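Local coordinates for tRNA-splicing ligase RtcB (Thermus thermophilus, PDB 2EPG), which probably joins RNA ends in a GTP- and manganese-dependent reaction, linking a 2',3'-cyclic or 3'-phosphate end to a 5'-hydroxyl end, at residues Val111-His117 with Gly330-Asp336; His117-Leu123 with Phe237-Val241; Gln127-Asp132 with Ile439-Ala443. All blocks are in the same frame, centred on the assembly; numbering follows the deposited sequence.

Contact 1: residues Val111-His117 with Gly330-Asp336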
loop_
_atom_site.group_PDB
_atom_site.type_symbol
_atom_site.label_atom_id
_atom_site.label_comp_id
_atom_site.label_asym_id
_atom_site.label_seq_id
_atom_site.Cartn_x
_atom_site.Cartn_y
_atom_site.Cartn_z
ATOM N N VAL A 111 -3.653 2.082 -1.795
ATOM C CA VAL A 111 -4.209 3.380 -2.111
ATOM C C VAL A 111 -4.302 3.671 -3.597
ATOM O O VAL A 111 -3.389 3.358 -4.351
ATOM C CB VAL A 111 -3.327 4.501 -1.487
ATOM C CG1 VAL A 111 -3.995 5.849 -1.645
ATOM C CG2 VAL A 111 -3.043 4.187 -0.017
ATOM N N ARG A 112 -5.409 4.277 -4.007
ATOM C CA ARG A 112 -5.557 4.697 -5.385
ATOM C C ARG A 112 -5.855 6.196 -5.341
ATOM O O ARG A 112 -6.671 6.652 -4.520
ATOM C CB ARG A 112 -6.710 3.992 -6.094
ATOM C CG ARG A 112 -6.990 4.618 -7.466
ATOM C CD ARG A 112 -7.963 3.848 -8.353
ATOM N NE ARG A 112 -7.496 2.522 -8.761
ATOM C CZ ARG A 112 -7.934 1.898 -9.854
ATOM N NH1 ARG A 112 -7.496 0.690 -10.182
ATOM N NH2 ARG A 112 -8.789 2.508 -10.652
ATOM N N LEU A 113 -5.189 6.959 -6.203
ATOM C CA LEU A 113 -5.443 8.387 -6.275
ATOM C C LEU A 113 -5.933 8.755 -7.677
ATOM O O LEU A 113 -5.256 8.486 -8.678
ATOM C CB LEU A 113 -4.179 9.204 -5.957
ATOM C CG LEU A 113 -4.354 10.735 -5.958
ATOM C CD1 LEU A 113 -5.291 11.171 -4.824
ATOM C CD2 LEU A 113 -3.012 11.413 -5.752
ATOM N N LEU A 114 -7.122 9.353 -7.736
ATOM C CA LEU A 114 -7.682 9.812 -8.995
ATOM C C LEU A 114 -7.384 11.322 -9.048
ATOM O O LEU A 114 -7.444 12.005 -8.020
ATOM C CB LEU A 114 -9.209 9.586 -9.034
ATOM C CG LEU A 114 -9.769 8.171 -8.823
ATOM C CD1 LEU A 114 -11.294 8.174 -8.989
ATOM C CD2 LEU A 114 -9.132 7.223 -9.828
ATOM N N ALA A 115 -7.049 11.821 -10.235
ATOM C CA ALA A 115 -6.758 13.236 -10.439
ATOM C C ALA A 115 -7.749 13.756 -11.477
ATOM O O ALA A 115 -7.879 13.170 -12.548
ATOM C CB ALA A 115 -5.326 13.404 -10.947
ATOM N N SER A 116 -8.431 14.856 -11.181
ATOM C CA SER A 116 -9.433 15.385 -12.110
ATOM C C SER A 116 -9.047 16.709 -12.776
ATOM O O SER A 116 -7.998 17.283 -12.470
ATOM C CB SER A 116 -10.745 15.608 -11.373
ATOM O OG SER A 116 -10.644 16.778 -10.575
ATOM N N HIS A 117 -9.903 17.170 -13.691
ATOM C CA HIS A 117 -9.712 18.448 -14.381
ATOM C C HIS A 117 -10.341 19.583 -13.571
ATOM O O HIS A 117 -10.171 20.747 -13.904
ATOM C CB HIS A 117 -10.387 18.445 -15.755
ATOM C CG HIS A 117 -9.670 17.637 -16.783
ATOM N ND1 HIS A 117 -10.306 17.107 -17.885
ATOM C CD2 HIS A 117 -8.366 17.293 -16.897
ATOM C CE1 HIS A 117 -9.424 16.468 -18.635
ATOM N NE2 HIS A 117 -8.239 16.566 -18.058
ATOM N N GLY A 330 -12.981 14.519 -15.842
ATOM C CA GLY A 330 -11.769 13.869 -16.314
ATOM C C GLY A 330 -10.997 13.126 -15.231
ATOM O O GLY A 330 -9.781 13.260 -15.158
ATOM N N LEU A 331 -11.697 12.348 -14.400
ATOM C CA LEU A 331 -11.070 11.588 -13.318
ATOM C C LEU A 331 -10.184 10.434 -13.806
ATOM O O LEU A 331 -10.665 9.354 -14.140
ATOM C CB LEU A 331 -12.148 11.052 -12.374
ATOM C CG LEU A 331 -12.680 12.089 -11.376
ATOM C CD1 LEU A 331 -14.081 11.707 -10.891
ATOM C CD2 LEU A 331 -11.696 12.191 -10.207
ATOM N N ARG A 332 -8.880 10.664 -13.844
ATOM C CA ARG A 332 -7.972 9.628 -14.306
ATOM C C ARG A 332 -7.210 9.049 -13.139
ATOM O O ARG A 332 -7.069 9.704 -12.107
ATOM C CB ARG A 332 -6.967 10.196 -15.311
ATOM C CG ARG A 332 -7.588 10.912 -16.500
ATOM C CD ARG A 332 -6.495 11.386 -17.439
ATOM N NE ARG A 332 -6.959 12.389 -18.392
ATOM C CZ ARG A 332 -6.149 13.044 -19.222
ATOM N NH1 ARG A 332 -6.641 13.951 -20.064
ATOM N NH2 ARG A 332 -4.839 12.789 -19.205
ATOM N N VAL A 333 -6.722 7.821 -13.308
ATOM C CA VAL A 333 -5.929 7.185 -12.277
ATOM C C VAL A 333 -4.515 7.783 -12.365
ATOM O O VAL A 333 -3.834 7.632 -13.383
ATOM C CB VAL A 333 -5.846 5.659 -12.498
ATOM C CG1 VAL A 333 -4.923 5.033 -11.464
ATOM C CG2 VAL A 333 -7.272 5.034 -12.409
ATOM N N LEU A 334 -4.096 8.497 -11.325
ATOM C CA LEU A 334 -2.752 9.060 -11.294
ATOM C C LEU A 334 -1.862 7.856 -10.995
ATOM O O LEU A 334 -0.908 7.569 -11.727
ATOM C CB LEU A 334 -2.657 10.127 -10.203
ATOM C CG LEU A 334 -1.356 10.936 -10.171
ATOM C CD1 LEU A 334 -1.625 12.288 -9.532
ATOM C CD2 LEU A 334 -0.273 10.155 -9.416
ATOM N N TYR A 335 -2.180 7.145 -9.918
ATOM C CA TYR A 335 -1.460 5.908 -9.588
ATOM C C TYR A 335 -2.265 5.083 -8.582
ATOM O O TYR A 335 -3.226 5.571 -7.987
ATOM C CB TYR A 335 -0.060 6.187 -9.008
ATOM C CG TYR A 335 0.889 5.045 -9.271
ATOM C CD1 TYR A 335 1.140 4.620 -10.574
ATOM C CD2 TYR A 335 1.527 4.376 -8.234
ATOM C CE1 TYR A 335 2.000 3.550 -10.828
ATOM C CE2 TYR A 335 2.390 3.319 -8.490
ATOM C CZ TYR A 335 2.616 2.914 -9.792
ATOM O OH TYR A 335 3.468 1.863 -10.053
ATOM N N ASP A 336 -1.863 3.833 -8.398
ATOM C CA ASP A 336 -2.505 2.935 -7.445
ATOM C C ASP A 336 -1.420 1.951 -6.995
ATOM O O ASP A 336 -0.796 1.288 -7.827
ATOM C CB ASP A 336 -3.689 2.223 -8.130
ATOM C CG ASP A 336 -4.360 1.168 -7.238
ATOM O OD1 ASP A 336 -5.608 1.146 -7.189
ATOM O OD2 ASP A 336 -3.653 0.348 -6.609
HETATM O O HOH W 1 -6.345 -1.172 -8.388
#
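Arg-112 and Asp-336 each set CG opposite the backbone N (chi1 171° and 175°), and a bend at chi3 of the arginine then turns its guanidinium back to the carboxylate. Arg-112 NE gives a nearly straight hydrogen bond to Asp-336 OD1 at 2.8 Å, in the guanidinium plane and on the anti lone pair, within a salt bridge; the two planes stand 83° apart. A water links Arg-112 NH1 to the same OD1, so this oxygen receives two bonds. An arginine suits the place because it can satisfy the buried acid while also reaching Gln-309 with NH1.

The strands run antiparallel, and a classic beta bulge interrupts them: Leu-334 and Tyr-335 both face Leu-113. Leu-113 N bonds to Tyr-335 O at 3.0 Å, yet Leu-113 O receives Leu-334 N at 2.9 Å. The extra residue turns Leu-334 toward the partner strand, where its CD1 packs on Leu-113 CD2 and Ala-115 CB. Leu-114 CD2 and Val-333 CG2 lie 3.9 Å apart on the Arg-112 face, and from the loop before the strand Leu-331 CD2 touches the CB atoms of Leu-114 and Ser-116. At the far end Gly-330 CA sits over the His-117 ring, a CH-pi contact; a side chain there would clash with His-117 ND1, and its positive phi also favours glycine.

Helix 288-321 covers the Arg-112 and Leu-114 face, its Arg-308 forming a salt bridge with Asp-336 OD2, while strand 380-383 packs on Leu-113 and Leu-334, and strand 240-247 pairs with 111-117 along its other edge.

Contact 2: residues His117-Leu123 with Phe237-Val241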
loop_
_atom_site.group_PDB
_atom_site.type_symbol
_atom_site.label_atom_id
_atom_site.label_comp_id
_atom_site.label_asym_id
_atom_site.label_seq_id
_atom_site.Cartn_x
_atom_site.Cartn_y
_atom_site.Cartn_z
ATOM N N HIS A 117 -9.903 17.170 -13.691
ATOM C CA HIS A 117 -9.712 18.448 -14.381
ATOM C C HIS A 117 -10.341 19.583 -13.571
ATOM O O HIS A 117 -10.171 20.747 -13.904
ATOM C CB HIS A 117 -10.387 18.445 -15.755
ATOM C CG HIS A 117 -9.670 17.637 -16.783
ATOM N ND1 HIS A 117 -10.306 17.107 -17.885
ATOM C CD2 HIS A 117 -8.366 17.293 -16.897
ATOM C CE1 HIS A 117 -9.424 16.468 -18.635
ATOM N NE2 HIS A 117 -8.239 16.566 -18.058
ATOM N N LEU A 118 -11.065 19.239 -12.512
ATOM C CA LEU A 118 -11.750 20.230 -11.688
ATOM C C LEU A 118 -10.891 20.933 -10.649
ATOM O O LEU A 118 -9.922 20.386 -10.131
ATOM C CB LEU A 118 -12.950 19.584 -10.991
ATOM C CG LEU A 118 -14.039 19.063 -11.931
ATOM C CD1 LEU A 118 -14.930 18.046 -11.227
ATOM C CD2 LEU A 118 -14.851 20.244 -12.438
ATOM N N THR A 119 -11.253 22.170 -10.350
ATOM C CA THR A 119 -10.524 22.942 -9.366
ATOM C C THR A 119 -11.449 23.091 -8.173
ATOM O O THR A 119 -12.655 22.854 -8.284
ATOM C CB THR A 119 -10.138 24.323 -9.925
ATOM O OG1 THR A 119 -11.322 25.101 -10.163
ATOM C CG2 THR A 119 -9.381 24.148 -11.239
ATOM N N LEU A 120 -10.884 23.458 -7.034
ATOM C CA LEU A 120 -11.660 23.627 -5.823
ATOM C C LEU A 120 -12.916 24.483 -6.085
ATOM O O LEU A 120 -14.026 24.123 -5.686
ATOM C CB LEU A 120 -10.790 24.294 -4.765
ATOM C CG LEU A 120 -10.843 23.821 -3.306
ATOM C CD1 LEU A 120 -10.453 24.995 -2.427
ATOM C CD2 LEU A 120 -12.223 23.310 -2.921
ATOM N N GLU A 121 -12.729 25.608 -6.766
ATOM C CA GLU A 121 -13.826 26.528 -7.065
ATOM C C GLU A 121 -15.000 25.856 -7.767
ATOM O O GLU A 121 -16.159 26.198 -7.517
ATOM C CB GLU A 121 -13.327 27.698 -7.925
ATOM C CG GLU A 121 -12.282 28.606 -7.257
ATOM C CD GLU A 121 -10.888 27.994 -7.188
ATOM O OE1 GLU A 121 -10.553 27.178 -8.072
ATOM O OE2 GLU A 121 -10.121 28.335 -6.260
ATOM N N ASP A 122 -14.694 24.899 -8.637
ATOM C CA ASP A 122 -15.713 24.181 -9.393
ATOM C C ASP A 122 -16.477 23.181 -8.552
ATOM O O ASP A 122 -17.641 22.889 -8.821
ATOM C CB ASP A 122 -15.074 23.411 -10.544
ATOM C CG ASP A 122 -14.361 24.308 -11.528
ATOM O OD1 ASP A 122 -13.412 23.815 -12.187
ATOM O OD2 ASP A 122 -14.758 25.494 -11.656
ATOM N N LEU A 123 -15.825 22.665 -7.522
ATOM C CA LEU A 123 -16.424 21.630 -6.691
ATOM C C LEU A 123 -17.253 22.076 -5.493
ATOM O O LEU A 123 -18.347 21.557 -5.257
ATOM C CB LEU A 123 -15.325 20.698 -6.186
ATOM C CG LEU A 123 -15.860 19.457 -5.490
ATOM C CD1 LEU A 123 -16.040 18.394 -6.553
ATOM C CD2 LEU A 123 -14.901 18.976 -4.417
ATOM N N PHE A 237 -1.717 19.855 -10.040
ATOM C CA PHE A 237 -1.626 21.317 -9.963
ATOM C C PHE A 237 -2.394 21.815 -8.737
ATOM O O PHE A 237 -3.360 21.194 -8.302
ATOM C CB PHE A 237 -2.131 21.996 -11.256
ATOM C CG PHE A 237 -3.591 21.782 -11.548
ATOM C CD1 PHE A 237 -4.547 22.684 -11.085
ATOM C CD2 PHE A 237 -4.004 20.707 -12.327
ATOM C CE1 PHE A 237 -5.897 22.524 -11.398
ATOM C CE2 PHE A 237 -5.351 20.534 -12.647
ATOM C CZ PHE A 237 -6.300 21.447 -12.181
ATOM N N LYS A 238 -1.949 22.930 -8.173
ATOM C CA LYS A 238 -2.572 23.478 -6.977
ATOM C C LYS A 238 -4.028 23.843 -7.242
ATOM O O LYS A 238 -4.366 24.380 -8.301
ATOM C CB LYS A 238 -1.774 24.695 -6.495
ATOM C CG LYS A 238 -2.282 25.316 -5.197
ATOM C CD LYS A 238 -1.275 26.318 -4.671
ATOM C CE LYS A 238 -1.824 27.093 -3.495
ATOM N NZ LYS A 238 -0.784 28.006 -2.966
ATOM N N GLY A 239 -4.891 23.517 -6.287
ATOM C CA GLY A 239 -6.302 23.798 -6.449
ATOM C C GLY A 239 -7.017 22.655 -7.139
ATOM O O GLY A 239 -8.242 22.600 -7.175
ATOM N N GLN A 240 -6.255 21.719 -7.681
ATOM C CA GLN A 240 -6.851 20.583 -8.373
ATOM C C GLN A 240 -7.576 19.606 -7.433
ATOM O O GLN A 240 -7.099 19.305 -6.331
ATOM C CB GLN A 240 -5.772 19.850 -9.161
ATOM C CG GLN A 240 -6.238 18.574 -9.824
ATOM C CD GLN A 240 -5.064 17.775 -10.308
ATOM O OE1 GLN A 240 -3.972 17.881 -9.750
ATOM N NE2 GLN A 240 -5.271 16.963 -11.340
ATOM N N VAL A 241 -8.732 19.119 -7.875
ATOM C CA VAL A 241 -9.539 18.172 -7.094
ATOM C C VAL A 241 -9.041 16.724 -7.290
ATOM O O VAL A 241 -8.816 16.281 -8.418
ATOM C CB VAL A 241 -11.043 18.244 -7.517
ATOM C CG1 VAL A 241 -11.835 17.121 -6.861
ATOM C CG2 VAL A 241 -11.644 19.573 -7.102
#
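Leu-118 accepts, through its O, a 2.8 Å hydrogen bond from Val-241 N, beside an antiparallel non-hydrogen-bonded pair, Thr-119 with Gln-240, where a strand passes into a helix N-cap. Leu-118 CB packs against Val-241 CG2.

Thr-119, at the N-cap position, swings OG1 between its backbone N and carbonyl carbon (chi1 66°), which carries CG2 to the Phe-237 ring edge, 3.8 Å from CE1. OG1 donates to Glu-121 OE1 at 3.0 Å, on the anti lone pair, while Thr-119 N makes a long bond to Asp-122 OD1 at 3.3 Å, from above the carboxylate plane. A glycine in place of Thr-119 would probably leave Glu-121 OE1 without its hydroxyl partner and open a gap at the Phe-237 edge.

Leu-120 N, at the start of the helix, donates a 2.8 Å hydrogen bond to Gly-239 O. That oxygen belongs to a type II beta turn, Phe-237 to Gln-240, whose third position suits Gly-239 because a CB would press on the preceding carbonyl oxygen. Leu-123 completes the apolar patch, its CB 4.0 Å from Val-241 CG2; strand 216-225 adds Val-219 to both side chains. The compact, branched valine fits against both the strand end at Leu-118 and the first helical turn at Leu-123: with CG1 anti to the backbone N (chi1 171°), CG2 meets the other segment and also lies 3.6 Å from Thr-119 O.

Contact 3: residues Gln127-Asp132 with Ile439-Ala443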
loop_
_atom_site.group_PDB
_atom_site.type_symbol
_atom_site.label_atom_id
_atom_site.label_comp_id
_atom_site.label_asym_id
_atom_site.label_seq_id
_atom_site.Cartn_x
_atom_site.Cartn_y
_atom_site.Cartn_z
ATOM N N GLN A 127 -20.509 20.392 -3.218
ATOM C CA GLN A 127 -19.912 19.568 -2.178
ATOM C C GLN A 127 -20.910 18.629 -1.492
ATOM O O GLN A 127 -20.628 17.444 -1.269
ATOM C CB GLN A 127 -19.248 20.487 -1.155
ATOM C CG GLN A 127 -18.607 19.782 -0.004
ATOM C CD GLN A 127 -17.822 20.729 0.884
ATOM O OE1 GLN A 127 -18.276 21.832 1.198
ATOM N NE2 GLN A 127 -16.645 20.294 1.306
ATOM N N LYS A 128 -22.083 19.155 -1.170
ATOM C CA LYS A 128 -23.106 18.367 -0.505
ATOM C C LYS A 128 -23.650 17.299 -1.446
ATOM O O LYS A 128 -23.704 16.133 -1.089
ATOM C CB LYS A 128 -24.228 19.290 -0.011
ATOM C CG LYS A 128 -25.164 18.676 1.013
ATOM C CD LYS A 128 -26.325 17.931 0.357
ATOM C CE LYS A 128 -27.394 17.574 1.392
ATOM N NZ LYS A 128 -27.782 18.798 2.158
ATOM N N GLU A 129 -24.046 17.699 -2.651
ATOM C CA GLU A 129 -24.571 16.752 -3.631
ATOM C C GLU A 129 -23.605 15.577 -3.850
ATOM O O GLU A 129 -24.024 14.421 -3.897
ATOM C CB GLU A 129 -24.815 17.439 -4.979
ATOM C CG GLU A 129 -25.878 18.531 -4.988
ATOM C CD GLU A 129 -25.494 19.718 -4.130
ATOM O OE1 GLU A 129 -24.309 20.113 -4.153
ATOM O OE2 GLU A 129 -26.378 20.263 -3.440
ATOM N N LEU A 130 -22.316 15.884 -3.986
ATOM C CA LEU A 130 -21.300 14.862 -4.224
ATOM C C LEU A 130 -21.156 13.929 -3.028
ATOM O O LEU A 130 -21.140 12.711 -3.185
ATOM C CB LEU A 130 -19.961 15.525 -4.558
ATOM C CG LEU A 130 -18.776 14.607 -4.871
ATOM C CD1 LEU A 130 -19.110 13.695 -6.049
ATOM C CD2 LEU A 130 -17.539 15.461 -5.181
ATOM N N ALA A 131 -21.066 14.495 -1.832
ATOM C CA ALA A 131 -20.939 13.678 -0.638
ATOM C C ALA A 131 -22.085 12.658 -0.613
ATOM O O ALA A 131 -21.857 11.453 -0.448
ATOM C CB ALA A 131 -20.970 14.562 0.615
ATOM N N ASP A 132 -23.312 13.141 -0.799
ATOM C CA ASP A 132 -24.490 12.273 -0.806
ATOM C C ASP A 132 -24.432 11.235 -1.918
ATOM O O ASP A 132 -24.819 10.083 -1.722
ATOM C CB ASP A 132 -25.768 13.105 -0.980
ATOM C CG ASP A 132 -26.012 14.045 0.176
ATOM O OD1 ASP A 132 -26.763 15.018 -0.022
ATOM O OD2 ASP A 132 -25.471 13.810 1.280
ATOM N N ILE A 439 -15.016 19.845 6.787
ATOM C CA ILE A 439 -14.970 18.545 6.136
ATOM C C ILE A 439 -16.288 17.794 6.309
ATOM O O ILE A 439 -16.691 17.481 7.427
ATOM C CB ILE A 439 -13.820 17.685 6.710
ATOM C CG1 ILE A 439 -12.485 18.408 6.514
ATOM C CG2 ILE A 439 -13.789 16.326 6.030
ATOM C CD1 ILE A 439 -11.288 17.661 7.077
ATOM N N LEU A 440 -16.961 17.514 5.198
ATOM C CA LEU A 440 -18.222 16.789 5.249
ATOM C C LEU A 440 -17.927 15.303 5.402
ATOM O O LEU A 440 -17.102 14.751 4.676
ATOM C CB LEU A 440 -19.032 17.030 3.977
ATOM C CG LEU A 440 -19.317 18.489 3.597
ATOM C CD1 LEU A 440 -20.314 18.505 2.461
ATOM C CD2 LEU A 440 -19.867 19.258 4.783
ATOM N N VAL A 441 -18.596 14.661 6.354
ATOM C CA VAL A 441 -18.377 13.240 6.593
ATOM C C VAL A 441 -19.602 12.388 6.286
ATOM O O VAL A 441 -20.739 12.793 6.532
ATOM C CB VAL A 441 -17.930 12.974 8.056
ATOM C CG1 VAL A 441 -17.665 11.489 8.262
ATOM C CG2 VAL A 441 -16.674 13.769 8.368
ATOM N N ARG A 442 -19.348 11.212 5.727
ATOM C CA ARG A 442 -20.382 10.251 5.370
ATOM C C ARG A 442 -19.967 8.901 5.946
ATOM O O ARG A 442 -19.048 8.256 5.439
ATOM C CB ARG A 442 -20.507 10.152 3.849
ATOM C CG ARG A 442 -21.633 10.977 3.246
ATOM C CD ARG A 442 -21.693 12.360 3.862
ATOM N NE ARG A 442 -22.747 13.195 3.292
ATOM C CZ ARG A 442 -23.047 14.406 3.748
ATOM N NH1 ARG A 442 -24.013 15.114 3.177
ATOM N NH2 ARG A 442 -22.384 14.902 4.786
ATOM N N ALA A 443 -20.642 8.489 7.015
ATOM C CA ALA A 443 -20.340 7.224 7.670
ATOM C C ALA A 443 -21.581 6.343 7.755
ATOM O O ALA A 443 -22.708 6.839 7.798
ATOM C CB ALA A 443 -19.781 7.482 9.064
#
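Packing of a helix against a short strand forms this surface contact: helix 127-137 lies beside strand 440-442, and over these short segments their axes run nearly parallel, 17° apart, with a closest approach of 9.2 Å. The helix offers Gln-127 and, one turn on, the adjacent Ala-131 and Asp-132, while the strand answers with Leu-440 and Arg-442, two residues apart and so on the same face.

Leu-440 extends its CD1 branch to the aliphatic stem of Gln-127, where CD1 comes within 3.3 Å of CG. The glutamine puts CG opposite its backbone N (chi1 179°) and continues extended, so that its CG and amide carbon CD lie obliquely across the leucine. This suits a partly exposed place, the apolar CG serving the leucine in a residue that is otherwise polar.

Arg-442 bends at chi2 and lays its guanidinium over Ala-131, whose CB sits above one face, off centre, 3.5 Å from NE. The small methyl lets the flat group come this close to the helix. At the guanidinium edge, Arg-442 NH1 forms a salt bridge with Asp-132 OD2 through a 2.7 Å hydrogen bond, in the guanidinium plane and on the syn side of the carboxylate though 30° out of its plane. Arg-442 NH2 also donates a 3.2 Å hydrogen bond to Val-441 O, from above the carbonyl plane, which helps to fix the group's rotation. Lys-128 NZ stands 5.4 Å from Arg-442 NH1, a like charge that the nearby aspartate probably offsets.

Strand 440-442 pairs in parallel with strand 474-486, through Leu-482, Val-484 and Lys-486, and Leu-482 of that strand also touches Gln-127.

How the contacts relate
Contacts 1 and 2 follow one strand, 110-119, and meet at their shared His-117; their centres are 13 Å apart. Ser-116 joins them, its OG 2.9 Å from Val-241 O and its O 3.0 Å from Gln-240 NE2, both probable hydrogen bonds. Contact 3 touches contact 2 through Leu-123 CD1 and Leu-130 CD2, 3.6 Å apart, where consecutive helices pack; from contact 1 its nearest atoms are about 7 Å away. Contacts 1 and 3 both approach the predicted GMP site: side chains of Val-111 and His-339 come within about 3 Å, those of Arg-442 and Lys-486 within about 6 Å. Contact 2 is farther, with about 10 Å between side chains of Val-241 and Glu-218.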